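Local coordinates for adhesion G-protein coupled receptor G6 (Danio rerio, PDB 6V55), which is an adhesion G-protein coupled receptor whose large, glycosylated and calcium-binding extracellular region is linked to myelination, at residues Glu546-Ala551 / Ser559-Ile564; Ile553-Ala558 / Pro599-Ser604; Glu589-Ile594 / Leu608-Ser613. One frame throughout, in Å; residues are numbered along the deposited sequence.

Contact 1 (Glu546-Ala551 / Ser559-Ile564); sequences ELVNIA and STVVTI
Val-561 meets Leu-547 and Val-548 by splitting its two methyl groups between them. Its CB points at the opposing helix and the fork opens there, because CG1 lies anti to the backbone N (chi1 169°) while CG2 lies anti to the carbonyl carbon. Of the two tips, CG1 comes up to Val-548 CG2 at 3.8 Å, and the two valine side chains approach at a slant. CG2 turns to Leu-547, whose CD2 is 3.7 Å away from it; here the side chains run past one another in opposite senses, and only the two end methyls meet. The backbones come nearest at these same residues, with Val-548 CA and Val-561 CA 8.2 Å apart, a gap that short branched side chains can bridge. The segments belong to helices 534-550 and 555-568, consecutive and roughly antiparallel, which form a helical hairpin in what is, from the family, the helical part of the GAIN domain. Leu-590 of helix 573-593 also packs on both valines, and Val-520 of helix 517-527 on Leu-547, so purely apolar residues suit this buried seam. Polar groups lie off it. Thr-563 OG1 bonds back to Thr-560 O (3.1 Å), coming from above the carbonyl plane rather than along a lone pair, and that oxygen also accepts the helical bond from Ile-564 N. At Ala-551 the first helix loses its helical conformation, and just before that point Lys-593 NZ donates to Val-548 O, a positive charge placed where the helix dipole would be expected to welcome it.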
# COMPACT_ATOMS: atom_id res chain seq x y z
N GLU A 546 26.65 -14.75 22.87
CA GLU A 546 27.82 -15.04 22.04
C GLU A 546 28.47 -13.75 21.55
O GLU A 546 29.71 -13.63 21.56
CB GLU A 546 27.42 -15.91 20.85
CG GLU A 546 26.77 -17.24 21.21
CD GLU A 546 26.23 -17.98 19.98
OE1 GLU A 546 25.56 -19.03 20.15
OE2 GLU A 546 26.49 -17.51 18.84
N LEU A 547 27.64 -12.77 21.22
CA LEU A 547 28.09 -11.48 20.76
C LEU A 547 28.84 -10.73 21.84
O LEU A 547 29.88 -10.13 21.57
CB LEU A 547 26.89 -10.66 20.29
CG LEU A 547 27.13 -9.34 19.59
CD1 LEU A 547 26.21 -9.28 18.43
CD2 LEU A 547 26.89 -8.16 20.50
N VAL A 548 28.32 -10.74 23.07
CA VAL A 548 28.96 -9.96 24.13
C VAL A 548 30.27 -10.63 24.55
O VAL A 548 31.26 -9.95 24.84
CB VAL A 548 27.96 -9.78 25.30
CG1 VAL A 548 28.61 -9.25 26.57
CG2 VAL A 548 26.88 -8.80 24.89
N ASN A 549 30.36 -11.95 24.39
CA ASN A 549 31.57 -12.68 24.74
C ASN A 549 32.70 -12.47 23.75
O ASN A 549 33.84 -12.22 24.16
CB ASN A 549 31.25 -14.16 24.86
CG ASN A 549 30.95 -14.53 26.26
OD1 ASN A 549 31.74 -14.23 27.16
ND2 ASN A 549 29.78 -15.13 26.49
N ILE A 550 32.43 -12.56 22.45
CA ILE A 550 33.55 -12.48 21.52
C ILE A 550 33.94 -11.05 21.16
O ILE A 550 35.10 -10.82 20.79
CB ILE A 550 33.28 -13.35 20.27
CG1 ILE A 550 34.61 -13.89 19.71
CG2 ILE A 550 32.51 -12.60 19.21
CD1 ILE A 550 34.46 -15.14 18.85
N ALA A 551 33.06 -10.06 21.34
CA ALA A 551 33.33 -8.74 20.80
C ALA A 551 33.91 -7.81 21.85
O ALA A 551 33.72 -8.00 23.05
CB ALA A 551 32.07 -8.12 20.20
N SER A 559 24.79 0.12 23.32
CA SER A 559 23.47 0.72 23.28
C SER A 559 22.51 -0.15 22.49
O SER A 559 21.32 -0.22 22.82
CB SER A 559 23.52 2.13 22.72
OG SER A 559 23.15 2.15 21.36
N THR A 560 23.01 -0.89 21.50
CA THR A 560 22.14 -1.82 20.80
C THR A 560 21.84 -3.04 21.66
O THR A 560 20.70 -3.54 21.67
CB THR A 560 22.77 -2.23 19.48
OG1 THR A 560 23.41 -1.09 18.89
CG2 THR A 560 21.73 -2.69 18.54
N VAL A 561 22.84 -3.51 22.42
CA VAL A 561 22.66 -4.72 23.21
C VAL A 561 21.73 -4.46 24.39
O VAL A 561 20.90 -5.31 24.71
CB VAL A 561 24.06 -5.27 23.60
CG1 VAL A 561 24.00 -6.39 24.64
CG2 VAL A 561 24.76 -5.78 22.38
N VAL A 562 21.74 -3.23 24.93
CA VAL A 562 20.88 -2.90 26.08
C VAL A 562 19.42 -2.80 25.63
O VAL A 562 18.49 -3.10 26.41
CB VAL A 562 21.46 -1.66 26.81
CG1 VAL A 562 20.45 -0.81 27.56
CG2 VAL A 562 22.51 -2.12 27.80
N THR A 563 19.20 -2.53 24.34
CA THR A 563 17.82 -2.46 23.94
C THR A 563 17.30 -3.76 23.36
O THR A 563 16.08 -3.87 23.20
CB THR A 563 17.63 -1.30 22.97
OG1 THR A 563 18.34 -1.56 21.75
CG2 THR A 563 18.20 -0.04 23.59
N ILE A 564 18.17 -4.72 23.03
CA ILE A 564 17.69 -6.10 22.89
C ILE A 564 17.12 -6.56 24.21
O ILE A 564 15.95 -6.96 24.27
CB ILE A 564 18.81 -7.03 22.38
CG1 ILE A 564 19.25 -6.51 21.02
CG2 ILE A 564 18.28 -8.41 22.22
CD1 ILE A 564 20.56 -7.05 20.48

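Contact 2 (Ile553-Ala558 / Pro599-Ser604); sequences INATLA and PSLTIS. With NAG (2-acetamido-2-deoxy-beta-D-glucopyranose), chain G.
Leu-601 and Ile-603, two residues apart on a strand, turn the same way and reach toward Ala-555 and Ala-558, one helical turn apart. The larger side chains come from the strand and the smaller from the helix: alanine methyls let the helix backbone approach the branched residues, and Ala-558 CA lies 7.4 Å from Ile-603 CA. Leu-601 extends with CG anti to its backbone N (chi1 172°), which carries CD2 to within 3.9 Å of Ala-555 CB, at the partly exposed end of the contact. Ile-603 approaches deeper, with both branches. Its CD1 is directed at Ala-558 CB (4.3 Å), while CG2 rests 4.0 Å from Ala-558 O, beside the backbone carbonyl. Asn-554, in the N-cap position, instead sends its CB away from the strand. Its ND2 is bonded covalently to C1 of an N-acetylglucosamine (1.5 Å), and Asn-554, Ala-555 and Thr-556 make up the Asn-X-Thr sequon of N-glycosylation. Thr-556 also points its CB away from the strand, and the sugar's C8 methyl lies 3.8 Å from Thr-556 CG2, which puts the glycan on the far side of the helix start. Strand 600-603 is the outer strand of its sheet and pairs with strand 608-614 by backbone bonds, while Leu-590 of helix 573-593, and Ile-594 farther along the chain, pack against Ala-558.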
# COMPACT_ATOMS: atom_id res chain seq x y z
N ILE A 553 33.66 -4.08 23.34
CA ILE A 553 32.42 -3.32 23.53
C ILE A 553 32.74 -1.85 23.74
O ILE A 553 33.37 -1.49 24.74
CB ILE A 553 31.61 -3.86 24.72
CG1 ILE A 553 31.45 -5.39 24.64
CG2 ILE A 553 30.31 -3.14 24.78
CD1 ILE A 553 30.62 -5.85 23.54
N ASN A 554 32.30 -1.00 22.82
CA ASN A 554 32.20 0.44 23.08
C ASN A 554 30.72 0.80 23.23
O ASN A 554 29.85 -0.09 23.29
CB ASN A 554 32.90 1.30 22.01
CG ASN A 554 32.71 0.79 20.59
OD1 ASN A 554 31.67 0.24 20.25
ND2 ASN A 554 33.75 1.00 19.75
N ALA A 555 30.46 2.12 23.30
CA ALA A 555 29.15 2.66 23.65
C ALA A 555 28.06 2.29 22.65
O ALA A 555 26.97 1.89 23.05
CB ALA A 555 29.22 4.17 23.76
N THR A 556 28.34 2.44 21.34
CA THR A 556 27.27 2.24 20.36
C THR A 556 26.91 0.77 20.21
O THR A 556 25.73 0.45 20.03
CB THR A 556 27.66 2.83 19.00
OG1 THR A 556 28.70 2.06 18.40
CG2 THR A 556 28.12 4.28 19.17
N LEU A 557 27.89 -0.13 20.39
CA LEU A 557 27.57 -1.56 20.45
C LEU A 557 26.79 -1.91 21.71
O LEU A 557 25.85 -2.72 21.66
CB LEU A 557 28.85 -2.41 20.36
CG LEU A 557 28.66 -3.93 20.31
CD1 LEU A 557 27.69 -4.32 19.22
CD2 LEU A 557 29.97 -4.63 20.08
N ALA A 558 27.12 -1.28 22.85
CA ALA A 558 26.38 -1.59 24.06
C ALA A 558 25.00 -0.96 24.07
O ALA A 558 24.10 -1.46 24.76
CB ALA A 558 27.16 -1.15 25.28
N PRO A 599 34.70 10.53 32.37
CA PRO A 599 34.64 10.07 33.76
C PRO A 599 33.50 9.10 34.03
O PRO A 599 33.59 8.34 35.01
CB PRO A 599 34.46 11.36 34.55
CG PRO A 599 33.79 12.29 33.62
CD PRO A 599 34.25 11.92 32.22
N SER A 600 32.46 9.08 33.19
CA SER A 600 31.37 8.11 33.31
C SER A 600 30.67 7.95 31.96
O SER A 600 30.76 8.82 31.09
CB SER A 600 30.35 8.52 34.38
OG SER A 600 29.55 9.57 33.93
N LEU A 601 29.97 6.82 31.81
CA LEU A 601 29.18 6.53 30.61
C LEU A 601 27.87 5.89 31.02
O LEU A 601 27.86 4.93 31.78
CB LEU A 601 29.94 5.61 29.65
CG LEU A 601 29.11 5.11 28.45
CD1 LEU A 601 28.65 6.27 27.57
CD2 LEU A 601 29.82 4.09 27.60
N THR A 602 26.76 6.40 30.51
CA THR A 602 25.44 5.87 30.81
C THR A 602 24.77 5.39 29.53
O THR A 602 24.82 6.08 28.51
CB THR A 602 24.62 6.94 31.50
OG1 THR A 602 25.40 7.57 32.53
CG2 THR A 602 23.42 6.36 32.11
N ILE A 603 24.18 4.19 29.56
CA ILE A 603 23.46 3.65 28.41
C ILE A 603 22.01 3.41 28.82
O ILE A 603 21.73 2.56 29.67
CB ILE A 603 24.08 2.36 27.88
CG1 ILE A 603 25.47 2.62 27.33
CG2 ILE A 603 23.24 1.85 26.77
CD1 ILE A 603 26.46 2.00 28.14
N SER A 604 21.10 4.15 28.21
CA SER A 604 19.70 4.11 28.62
C SER A 604 18.84 3.38 27.60
O SER A 604 19.18 3.24 26.42
CB SER A 604 19.15 5.52 28.82
OG SER A 604 17.96 5.50 29.58
C1 NAG G . 33.85 0.58 18.35
C2 NAG G . 34.14 1.74 17.35
C3 NAG G . 34.57 1.19 15.98
C4 NAG G . 35.69 0.17 16.09
C5 NAG G . 35.27 -0.96 17.03
C6 NAG G . 36.37 -1.98 17.25
C7 NAG G . 32.80 3.73 17.88
C8 NAG G . 31.53 4.49 17.59
N2 NAG G . 32.97 2.59 17.21
O3 NAG G . 35.01 2.28 15.16
O4 NAG G . 36.00 -0.36 14.80
O5 NAG G . 34.96 -0.40 18.31
O6 NAG G . 36.30 -2.59 18.53
O7 NAG G . 33.63 4.13 18.70

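Contact 3 (Glu589-Ile594 / Leu608-Ser613); sequences ELVQKI and LVVGVS. With NAG (2-acetamido-2-deoxy-beta-D-glucopyranose), chain L.
At the junction between helix 573-593 and the antiparallel sheet that follows it in what is, by family, the GAIN domain, Val-591 and Ile-594 rest on Val-610 and Val-612. With CG1 opposite the backbone N (chi1 173°) and CG2 opposite the carbonyl carbon, Val-591 spreads its methyls over both strand residues: CG2 meets Val-610 CG2 at 4.0 Å, the two side chains meeting obliquely, and CG1 meets Val-612 CG1 at 3.9 Å, where they point past each other. Val-612 CG1 also lies 3.9 Å from Ile-594 CG2, so this one methyl touches both Val-591 and Ile-594, which meet it from directions roughly at right angles. Strands 600-603 and 608-614 form a beta hairpin, and alternation along the second strand turns Val-610 and Val-612 to the helix while Gly-611 between them offers only backbone. Beta-branched valines suit such a place, being at home in a strand and compact enough to pack flat under a helix. On the other side of the helix the chemistry becomes polar. Glu-589 OE2 receives a weak hydrogen bond from O3 of an N-acetylglucosamine and forms a long salt bridge with Lys-593 NZ, 4.0 Å away. The same sugar lays its C8 methyl 3.7 Å from Lys-593 CG.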
# COMPACT_ATOMS: atom_id res chain seq x y z
N GLU A 589 28.23 -9.02 31.90
CA GLU A 589 29.55 -9.05 31.29
C GLU A 589 29.75 -7.92 30.31
O GLU A 589 30.91 -7.55 30.08
CB GLU A 589 29.78 -10.38 30.59
CG GLU A 589 31.23 -10.80 30.61
CD GLU A 589 31.59 -11.54 29.37
OE1 GLU A 589 30.64 -11.92 28.65
OE2 GLU A 589 32.81 -11.75 29.14
N LEU A 590 28.67 -7.41 29.71
CA LEU A 590 28.74 -6.21 28.87
C LEU A 590 29.26 -5.02 29.66
O LEU A 590 30.13 -4.29 29.18
CB LEU A 590 27.36 -5.90 28.29
CG LEU A 590 27.09 -4.60 27.54
CD1 LEU A 590 27.30 -4.87 26.09
CD2 LEU A 590 25.66 -4.14 27.73
N VAL A 591 28.81 -4.89 30.91
CA VAL A 591 29.22 -3.81 31.78
C VAL A 591 30.68 -3.98 32.23
O VAL A 591 31.41 -2.99 32.40
CB VAL A 591 28.20 -3.74 32.94
CG1 VAL A 591 28.59 -2.76 34.00
CG2 VAL A 591 26.86 -3.27 32.39
N GLN A 592 31.14 -5.21 32.38
CA GLN A 592 32.55 -5.43 32.72
C GLN A 592 33.47 -5.06 31.56
O GLN A 592 34.57 -4.55 31.80
CB GLN A 592 32.77 -6.90 33.10
CG GLN A 592 31.99 -7.35 34.32
CD GLN A 592 32.48 -6.70 35.60
OE1 GLN A 592 33.67 -6.41 35.74
NE2 GLN A 592 31.55 -6.45 36.53
N LYS A 593 33.02 -5.25 30.33
CA LYS A 593 33.89 -5.17 29.16
C LYS A 593 33.81 -3.85 28.43
O LYS A 593 34.50 -3.69 27.42
CB LYS A 593 33.53 -6.27 28.16
CG LYS A 593 33.84 -7.66 28.61
CD LYS A 593 34.57 -8.42 27.56
CE LYS A 593 33.80 -8.47 26.30
NZ LYS A 593 33.79 -9.86 25.81
N ILE A 594 32.94 -2.95 28.86
CA ILE A 594 32.67 -1.76 28.05
C ILE A 594 33.86 -0.81 28.16
O ILE A 594 34.44 -0.63 29.24
CB ILE A 594 31.33 -1.11 28.45
CG1 ILE A 594 31.08 0.12 27.62
CG2 ILE A 594 31.26 -0.69 29.90
CD1 ILE A 594 29.70 0.36 27.51
N LEU A 608 15.65 -0.26 31.05
CA LEU A 608 16.98 -0.65 31.51
C LEU A 608 17.95 0.48 31.28
O LEU A 608 18.15 0.92 30.13
CB LEU A 608 17.48 -1.89 30.76
CG LEU A 608 18.88 -2.35 31.18
CD1 LEU A 608 18.88 -2.85 32.60
CD2 LEU A 608 19.44 -3.39 30.25
N VAL A 609 18.60 0.95 32.34
CA VAL A 609 19.71 1.88 32.22
C VAL A 609 20.91 1.28 32.93
O VAL A 609 20.77 0.72 34.03
CB VAL A 609 19.34 3.28 32.75
CG1 VAL A 609 18.72 3.24 34.15
CG2 VAL A 609 20.51 4.20 32.69
N VAL A 610 22.07 1.26 32.25
CA VAL A 610 23.29 0.76 32.86
C VAL A 610 24.33 1.86 32.77
O VAL A 610 24.31 2.70 31.86
CB VAL A 610 23.84 -0.57 32.25
CG1 VAL A 610 22.76 -1.67 32.24
CG2 VAL A 610 24.46 -0.40 30.86
N GLY A 611 25.21 1.90 33.76
CA GLY A 611 26.18 2.97 33.84
C GLY A 611 27.48 2.47 34.41
O GLY A 611 27.51 1.55 35.24
N VAL A 612 28.57 3.05 33.94
CA VAL A 612 29.89 2.81 34.49
C VAL A 612 30.45 4.17 34.83
O VAL A 612 30.12 5.17 34.17
CB VAL A 612 30.81 2.06 33.52
CG1 VAL A 612 30.49 0.60 33.54
CG2 VAL A 612 30.61 2.59 32.11
N SER A 613 31.26 4.23 35.89
CA SER A 613 32.03 5.42 36.23
C SER A 613 33.35 4.97 36.85
O SER A 613 33.43 3.90 37.46
CB SER A 613 31.29 6.33 37.21
OG SER A 613 31.32 5.81 38.52
C1 NAG L . 35.50 -12.21 34.53
C2 NAG L . 35.89 -11.96 33.06
C3 NAG L . 35.20 -12.99 32.16
C4 NAG L . 35.54 -14.41 32.61
C5 NAG L . 35.22 -14.61 34.10
C6 NAG L . 35.71 -15.95 34.63
C7 NAG L . 36.38 -9.85 31.92
C8 NAG L . 35.89 -8.46 31.62
N2 NAG L . 35.56 -10.61 32.65
O3 NAG L . 35.60 -12.79 30.81
O4 NAG L . 34.80 -15.35 31.85
O5 NAG L . 35.84 -13.59 34.91
O6 NAG L . 35.98 -15.89 36.03
O7 NAG L . 37.47 -10.25 31.51

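In contacts 1 and 3 every touching residue is buried, whereas contact 2 is only partly so, its Leu-601 end lying nearer the surface. Helix 555-568 serves contacts 1 and 2, its start against a strand and its later turns against another helix; the strands of contacts 2 and 3 are neighbours in one sheet, joined by backbone bonds such as that from Ile-603 N to Val-610 O. All three interfaces are apolar, but their residues differ: leucine and valine between the helices, small alanines against leucine and isoleucine at the edge strand, valine and isoleucine against valines at the next. Leu-590 touches residues of both contacts 1 and 2. Glycans border contacts 2 and 3, on faces turned from the sheet.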